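Local coordinates for ferric-siderophore receptor protein (Streptomyces coelicolor, PDB 2X4L) that probably binds iron-loaded siderophores outside the cell membrane as the solute-binding receptor of an uptake system, at residues A[199-213]-A[252-266]. Numbering follows the deposited sequence.
Sequences IRVLAGSASPDLFYV and WENVDKYPADVIIMD
Arg200 and Asp261 clasp each other where the parallel strands 200-206 and 262-266 come together, neighbours in the mixed sheet of a periplasmic binding protein-type lobe. The guanidinium comes side-on to the carboxylate, the two planes 33° apart: NE gives a nearly straight bond to Asp261 OD2 (2.8 Å), and NH2 reaches OD1 on its syn lone pair (3.0 Å). The backbone N of Arg200 bonds to the same OD2, also at 2.8 Å; NE comes in on the syn side of this buried oxygen, tilted from the carboxylate plane, and the backbone N takes the anti lone pair. A bend at chi3 (-67°) folds the arginine back for this, while Pro259 CB lies over one guanidinium face. Cutting the arginine back to an alanine is likely to leave the buried Asp261 carboxylate without its balancing charge and Pro259 without the flat group it covers. The C-terminal Val324 and Gly325 give their backbone N-H groups to Asp261 OD1.

From there the strands run on with regular parallel bonding, Leu202 N to Val262 O and Ile264 N to Leu202 O. Val201 and Val262 point the same way on one face of the sheet; Leu202 and Ile263 do so on the other, where Gly204, with no side chain, lets Met265 and Phe211 close in. Phe211 makes an offset edge-to-face pair with Trp252, its ring edge toward the indole face, planes at 70°, and its CB sits over that face in a CH-pi contact. Val255 covers one face of the phenyl ring, and Met265 approaches it obliquely, CE 3.5 Å from Phe211 CE1. The indole edge meets the end of strand 200-206 and the turn after it: Ala206 CB is 3.5 Å from Trp252 CH2, and Trp252 NE1 donates in the ring plane to Ser207 O at 2.7 Å.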
loop_
_atom_site.group_PDB
_atom_site.type_symbol
_atom_site.label_atom_id
_atom_site.label_comp_id
_atom_site.label_asym_id
_atom_site.label_seq_id
_atom_site.Cartn_x
_atom_site.Cartn_y
_atom_site.Cartn_z
ATOM N N ILE A 199 -20.281 -10.694 9.311
ATOM C CA ILE A 199 -19.351 -9.624 9.749
ATOM C C ILE A 199 -19.066 -8.615 8.638
ATOM O O ILE A 199 -18.480 -8.992 7.609
ATOM C CB ILE A 199 -18.046 -10.200 10.378
ATOM C CG1 ILE A 199 -18.428 -11.074 11.592
ATOM C CG2 ILE A 199 -17.064 -9.039 10.664
ATOM C CD1 ILE A 199 -19.196 -10.306 12.767
ATOM N N ARG A 200 -19.495 -7.374 8.823
ATOM C CA ARG A 200 -19.408 -6.296 7.792
ATOM C C ARG A 200 -18.160 -5.469 8.077
ATOM O O ARG A 200 -17.993 -4.966 9.204
ATOM C CB ARG A 200 -20.602 -5.362 7.909
ATOM C CG ARG A 200 -21.860 -6.103 7.625
ATOM C CD ARG A 200 -23.132 -5.459 8.203
ATOM N NE ARG A 200 -23.142 -5.497 9.637
ATOM C CZ ARG A 200 -24.119 -5.039 10.428
ATOM N NH1 ARG A 200 -25.225 -4.535 9.939
ATOM N NH2 ARG A 200 -23.960 -5.144 11.721
ATOM N N VAL A 201 -17.258 -5.396 7.125
ATOM C CA VAL A 201 -16.008 -4.630 7.235
ATOM C C VAL A 201 -16.073 -3.294 6.532
ATOM O O VAL A 201 -16.485 -3.280 5.349
ATOM C CB VAL A 201 -14.879 -5.476 6.606
ATOM C CG1 VAL A 201 -13.537 -4.676 6.795
ATOM C CG2 VAL A 201 -14.816 -6.843 7.366
ATOM N N LEU A 202 -15.685 -2.212 7.225
ATOM C CA LEU A 202 -15.693 -0.898 6.673
ATOM C C LEU A 202 -14.281 -0.444 6.550
ATOM O O LEU A 202 -13.483 -0.513 7.527
ATOM C CB LEU A 202 -16.489 0.045 7.539
ATOM C CG LEU A 202 -16.613 1.438 6.879
ATOM C CD1 LEU A 202 -17.893 2.086 7.271
ATOM C CD2 LEU A 202 -15.447 2.297 7.304
ATOM N N ALA A 203 -13.871 0.004 5.361
ATOM C CA ALA A 203 -12.508 0.549 5.100
ATOM C C ALA A 203 -12.579 2.075 5.182
ATOM O O ALA A 203 -13.231 2.710 4.343
ATOM C CB ALA A 203 -12.064 0.131 3.733
ATOM N N GLY A 204 -11.880 2.639 6.164
ATOM C CA GLY A 204 -11.918 4.090 6.356
ATOM C C GLY A 204 -10.531 4.732 6.389
ATOM O O GLY A 204 -9.516 4.035 6.513
ATOM N N SER A 205 -10.562 6.049 6.264
ATOM C CA SER A 205 -9.327 6.836 6.396
ATOM C C SER A 205 -9.723 8.148 7.026
ATOM O O SER A 205 -10.667 8.793 6.577
ATOM C CB SER A 205 -8.747 7.027 4.984
ATOM O OG SER A 205 -7.525 7.781 5.064
ATOM N N ALA A 206 -8.958 8.543 7.998
ATOM C CA ALA A 206 -9.360 9.736 8.770
ATOM C C ALA A 206 -8.514 10.981 8.439
ATOM O O ALA A 206 -7.304 10.892 8.382
ATOM C CB ALA A 206 -9.336 9.427 10.292
ATOM N N SER A 207 -9.150 12.141 8.289
ATOM C CA SER A 207 -8.511 13.436 8.152
ATOM C C SER A 207 -9.294 14.409 9.044
ATOM O O SER A 207 -10.416 14.101 9.458
ATOM C CB SER A 207 -8.527 13.914 6.708
ATOM O OG SER A 207 -9.859 14.209 6.289
ATOM N N PRO A 208 -8.800 15.624 9.195
ATOM C CA PRO A 208 -9.588 16.564 10.017
ATOM C C PRO A 208 -10.973 16.930 9.479
ATOM O O PRO A 208 -11.955 16.893 10.267
ATOM C CB PRO A 208 -8.719 17.806 10.095
ATOM C CG PRO A 208 -7.272 17.235 9.951
ATOM C CD PRO A 208 -7.401 15.998 9.033
ATOM N N ASP A 209 -11.088 17.190 8.173
ATOM C CA ASP A 209 -12.448 17.521 7.729
ATOM C C ASP A 209 -13.369 16.422 7.373
ATOM O O ASP A 209 -14.592 16.588 7.464
ATOM C CB ASP A 209 -12.454 18.604 6.679
ATOM C CG ASP A 209 -11.871 19.895 7.212
ATOM O OD1 ASP A 209 -12.408 20.461 8.224
ATOM O OD2 ASP A 209 -10.816 20.289 6.649
ATOM N N LEU A 210 -12.795 15.240 7.072
ATOM C CA LEU A 210 -13.588 14.239 6.451
ATOM C C LEU A 210 -13.081 12.901 6.876
ATOM O O LEU A 210 -11.858 12.687 7.056
ATOM C CB LEU A 210 -13.436 14.343 4.911
ATOM C CG LEU A 210 -14.084 15.623 4.331
ATOM C CD1 LEU A 210 -13.623 15.915 2.945
ATOM C CD2 LEU A 210 -15.642 15.558 4.433
ATOM N N PHE A 211 -14.048 12.044 6.973
ATOM C CA PHE A 211 -13.742 10.602 7.087
ATOM C C PHE A 211 -14.064 9.983 5.750
ATOM O O PHE A 211 -15.192 10.112 5.219
ATOM C CB PHE A 211 -14.645 10.046 8.131
ATOM C CG PHE A 211 -14.416 8.576 8.436
ATOM C CD1 PHE A 211 -13.537 8.192 9.465
ATOM C CD2 PHE A 211 -15.097 7.621 7.751
ATOM C CE1 PHE A 211 -13.394 6.833 9.755
ATOM C CE2 PHE A 211 -14.927 6.224 8.056
ATOM C CZ PHE A 211 -14.121 5.890 9.111
ATOM N N TYR A 212 -13.091 9.287 5.187
ATOM C CA TYR A 212 -13.316 8.710 3.821
ATOM C C TYR A 212 -13.652 7.223 3.909
ATOM O O TYR A 212 -12.872 6.477 4.521
ATOM C CB TYR A 212 -12.054 8.895 3.020
ATOM C CG TYR A 212 -11.544 10.303 2.964
ATOM C CD1 TYR A 212 -12.243 11.187 2.240
ATOM C CD2 TYR A 212 -10.420 10.715 3.672
ATOM C CE1 TYR A 212 -11.864 12.526 2.147
ATOM C CE2 TYR A 212 -9.960 12.040 3.568
ATOM C CZ TYR A 212 -10.749 12.915 2.811
ATOM O OH TYR A 212 -10.365 14.231 2.716
ATOM N N VAL A 213 -14.744 6.815 3.281
ATOM C CA VAL A 213 -15.140 5.375 3.264
ATOM C C VAL A 213 -14.771 4.879 1.892
ATOM O O VAL A 213 -15.311 5.298 0.880
ATOM C CB VAL A 213 -16.618 5.144 3.521
ATOM C CG1 VAL A 213 -16.845 3.667 3.594
ATOM C CG2 VAL A 213 -17.045 5.747 4.879
ATOM N N TRP A 252 -17.481 14.400 9.812
ATOM C CA TRP A 252 -17.225 13.596 10.980
ATOM C C TRP A 252 -18.485 13.259 11.727
ATOM O O TRP A 252 -18.620 12.201 12.325
ATOM C CB TRP A 252 -16.246 14.307 11.878
ATOM C CG TRP A 252 -14.845 13.975 11.486
ATOM C CD1 TRP A 252 -13.989 14.784 10.866
ATOM C CD2 TRP A 252 -14.178 12.723 11.681
ATOM N NE1 TRP A 252 -12.799 14.118 10.624
ATOM C CE2 TRP A 252 -12.895 12.858 11.126
ATOM C CE3 TRP A 252 -14.550 11.523 12.273
ATOM C CZ2 TRP A 252 -11.941 11.822 11.143
ATOM C CZ3 TRP A 252 -13.603 10.436 12.271
ATOM C CH2 TRP A 252 -12.329 10.627 11.702
ATOM N N GLU A 253 -19.429 14.197 11.716
ATOM C CA GLU A 253 -20.687 13.940 12.370
ATOM C C GLU A 253 -21.498 12.896 11.654
ATOM O O GLU A 253 -22.459 12.429 12.206
ATOM C CB GLU A 253 -21.507 15.248 12.614
ATOM C CG GLU A 253 -21.829 16.060 11.385
ATOM C CD GLU A 253 -20.708 17.080 10.980
ATOM O OE1 GLU A 253 -19.496 16.912 11.391
ATOM O OE2 GLU A 253 -21.066 18.056 10.237
ATOM N N ASN A 254 -21.094 12.439 10.454
ATOM C CA ASN A 254 -21.887 11.436 9.751
ATOM C C ASN A 254 -21.144 10.089 9.565
ATOM O O ASN A 254 -21.539 9.206 8.722
ATOM C CB ASN A 254 -22.330 11.899 8.361
ATOM C CG ASN A 254 -23.253 10.850 7.659
ATOM O OD1 ASN A 254 -24.006 10.056 8.327
ATOM N ND2 ASN A 254 -23.213 10.848 6.296
ATOM N N VAL A 255 -20.176 9.867 10.453
ATOM C CA VAL A 255 -19.399 8.592 10.321
ATOM C C VAL A 255 -20.200 7.324 10.676
ATOM O O VAL A 255 -19.795 6.196 10.406
ATOM C CB VAL A 255 -18.038 8.632 11.032
ATOM C CG1 VAL A 255 -17.146 9.701 10.372
ATOM C CG2 VAL A 255 -18.204 8.789 12.543
ATOM N N ASP A 256 -21.371 7.493 11.304
ATOM C CA ASP A 256 -22.257 6.364 11.552
ATOM C C ASP A 256 -23.217 6.001 10.397
ATOM O O ASP A 256 -24.126 5.206 10.562
ATOM C CB ASP A 256 -23.064 6.622 12.840
ATOM C CG ASP A 256 -23.837 7.977 12.797
ATOM O OD1 ASP A 256 -23.748 8.828 11.879
ATOM O OD2 ASP A 256 -24.543 8.298 13.808
ATOM N N LYS A 257 -22.935 6.492 9.196
ATOM C CA LYS A 257 -23.804 6.213 8.065
ATOM C C LYS A 257 -24.078 4.742 7.831
ATOM O O LYS A 257 -25.232 4.376 7.485
ATOM C CB LYS A 257 -23.295 6.918 6.797
ATOM C CG LYS A 257 -24.113 6.694 5.569
ATOM C CD LYS A 257 -23.712 7.507 4.348
ATOM C CE LYS A 257 -24.613 7.118 3.200
ATOM N NZ LYS A 257 -24.361 7.903 1.965
ATOM N N TYR A 258 -22.989 3.953 7.860
ATOM C CA TYR A 258 -23.045 2.537 7.541
ATOM C C TYR A 258 -22.786 1.700 8.798
ATOM O O TYR A 258 -21.770 1.843 9.475
ATOM C CB TYR A 258 -21.944 2.140 6.509
ATOM C CG TYR A 258 -22.045 2.959 5.266
ATOM C CD1 TYR A 258 -23.037 2.723 4.363
ATOM C CD2 TYR A 258 -21.123 3.929 5.015
ATOM C CE1 TYR A 258 -23.144 3.478 3.200
ATOM C CE2 TYR A 258 -21.192 4.688 3.891
ATOM C CZ TYR A 258 -22.256 4.455 2.977
ATOM O OH TYR A 258 -22.358 5.182 1.791
ATOM N N PRO A 259 -23.650 0.741 9.057
ATOM C CA PRO A 259 -23.373 -0.146 10.211
ATOM C C PRO A 259 -22.143 -1.039 9.827
ATOM O O PRO A 259 -22.094 -1.596 8.714
ATOM C CB PRO A 259 -24.643 -0.958 10.286
ATOM C CG PRO A 259 -25.696 0.059 9.769
ATOM C CD PRO A 259 -25.049 0.622 8.589
ATOM N N ALA A 260 -21.184 -1.123 10.745
ATOM C CA ALA A 260 -19.996 -1.907 10.501
ATOM C C ALA A 260 -19.638 -2.676 11.768
ATOM O O ALA A 260 -19.899 -2.205 12.901
ATOM C CB ALA A 260 -18.864 -0.998 10.091
ATOM N N ASP A 261 -19.096 -3.884 11.612
ATOM C CA ASP A 261 -18.670 -4.696 12.696
ATOM C C ASP A 261 -17.149 -4.609 12.930
ATOM O O ASP A 261 -16.661 -4.637 14.063
ATOM C CB ASP A 261 -19.079 -6.147 12.459
ATOM C CG ASP A 261 -20.534 -6.248 12.210
ATOM O OD1 ASP A 261 -21.325 -5.719 13.025
ATOM O OD2 ASP A 261 -21.008 -6.636 11.120
ATOM N N VAL A 262 -16.387 -4.514 11.828
ATOM C CA VAL A 262 -14.922 -4.367 11.905
ATOM C C VAL A 262 -14.605 -3.147 11.040
ATOM O O VAL A 262 -15.126 -3.027 9.894
ATOM C CB VAL A 262 -14.194 -5.595 11.303
ATOM C CG1 VAL A 262 -12.716 -5.318 11.206
ATOM C CG2 VAL A 262 -14.489 -6.797 12.173
ATOM N N ILE A 263 -13.809 -2.234 11.575
ATOM C CA ILE A 263 -13.311 -1.078 10.752
ATOM C C ILE A 263 -11.810 -1.223 10.557
ATOM O O ILE A 263 -11.082 -1.481 11.538
ATOM C CB ILE A 263 -13.656 0.222 11.451
ATOM C CG1 ILE A 263 -15.135 0.290 11.679
ATOM C CG2 ILE A 263 -13.121 1.417 10.592
ATOM C CD1 ILE A 263 -15.582 1.616 12.520
ATOM N N ILE A 264 -11.359 -1.090 9.282
ATOM C CA ILE A 264 -9.950 -1.133 8.951
ATOM C C ILE A 264 -9.539 0.274 8.538
ATOM O O ILE A 264 -10.156 0.849 7.588
ATOM C CB ILE A 264 -9.637 -2.220 7.956
ATOM C CG1 ILE A 264 -10.247 -2.040 6.536
ATOM C CG2 ILE A 264 -10.223 -3.603 8.571
ATOM C CD1 ILE A 264 -9.819 -3.086 5.459
ATOM N N MET A 265 -8.627 0.886 9.304
ATOM C CA MET A 265 -8.301 2.303 9.126
ATOM C C MET A 265 -6.910 2.479 8.505
ATOM O O MET A 265 -5.918 1.936 8.971
ATOM C CB MET A 265 -8.302 3.011 10.484
ATOM C CG MET A 265 -9.757 3.183 11.059
ATOM S SD MET A 265 -10.824 4.112 10.073
ATOM C CE MET A 265 -10.069 5.743 10.191
ATOM N N ASP A 266 -6.871 3.348 7.502
ATOM C CA ASP A 266 -5.656 3.761 6.818
ATOM C C ASP A 266 -4.544 4.029 7.855
ATOM O O ASP A 266 -4.720 4.824 8.814
ATOM C CB ASP A 266 -5.999 5.068 6.086
ATOM C CG ASP A 266 -4.987 5.489 5.017
ATOM O OD1 ASP A 266 -3.830 5.112 5.035
ATOM O OD2 ASP A 266 -5.488 6.286 4.188
HETATM O O HOH W 1 -6.939 6.753 9.169
#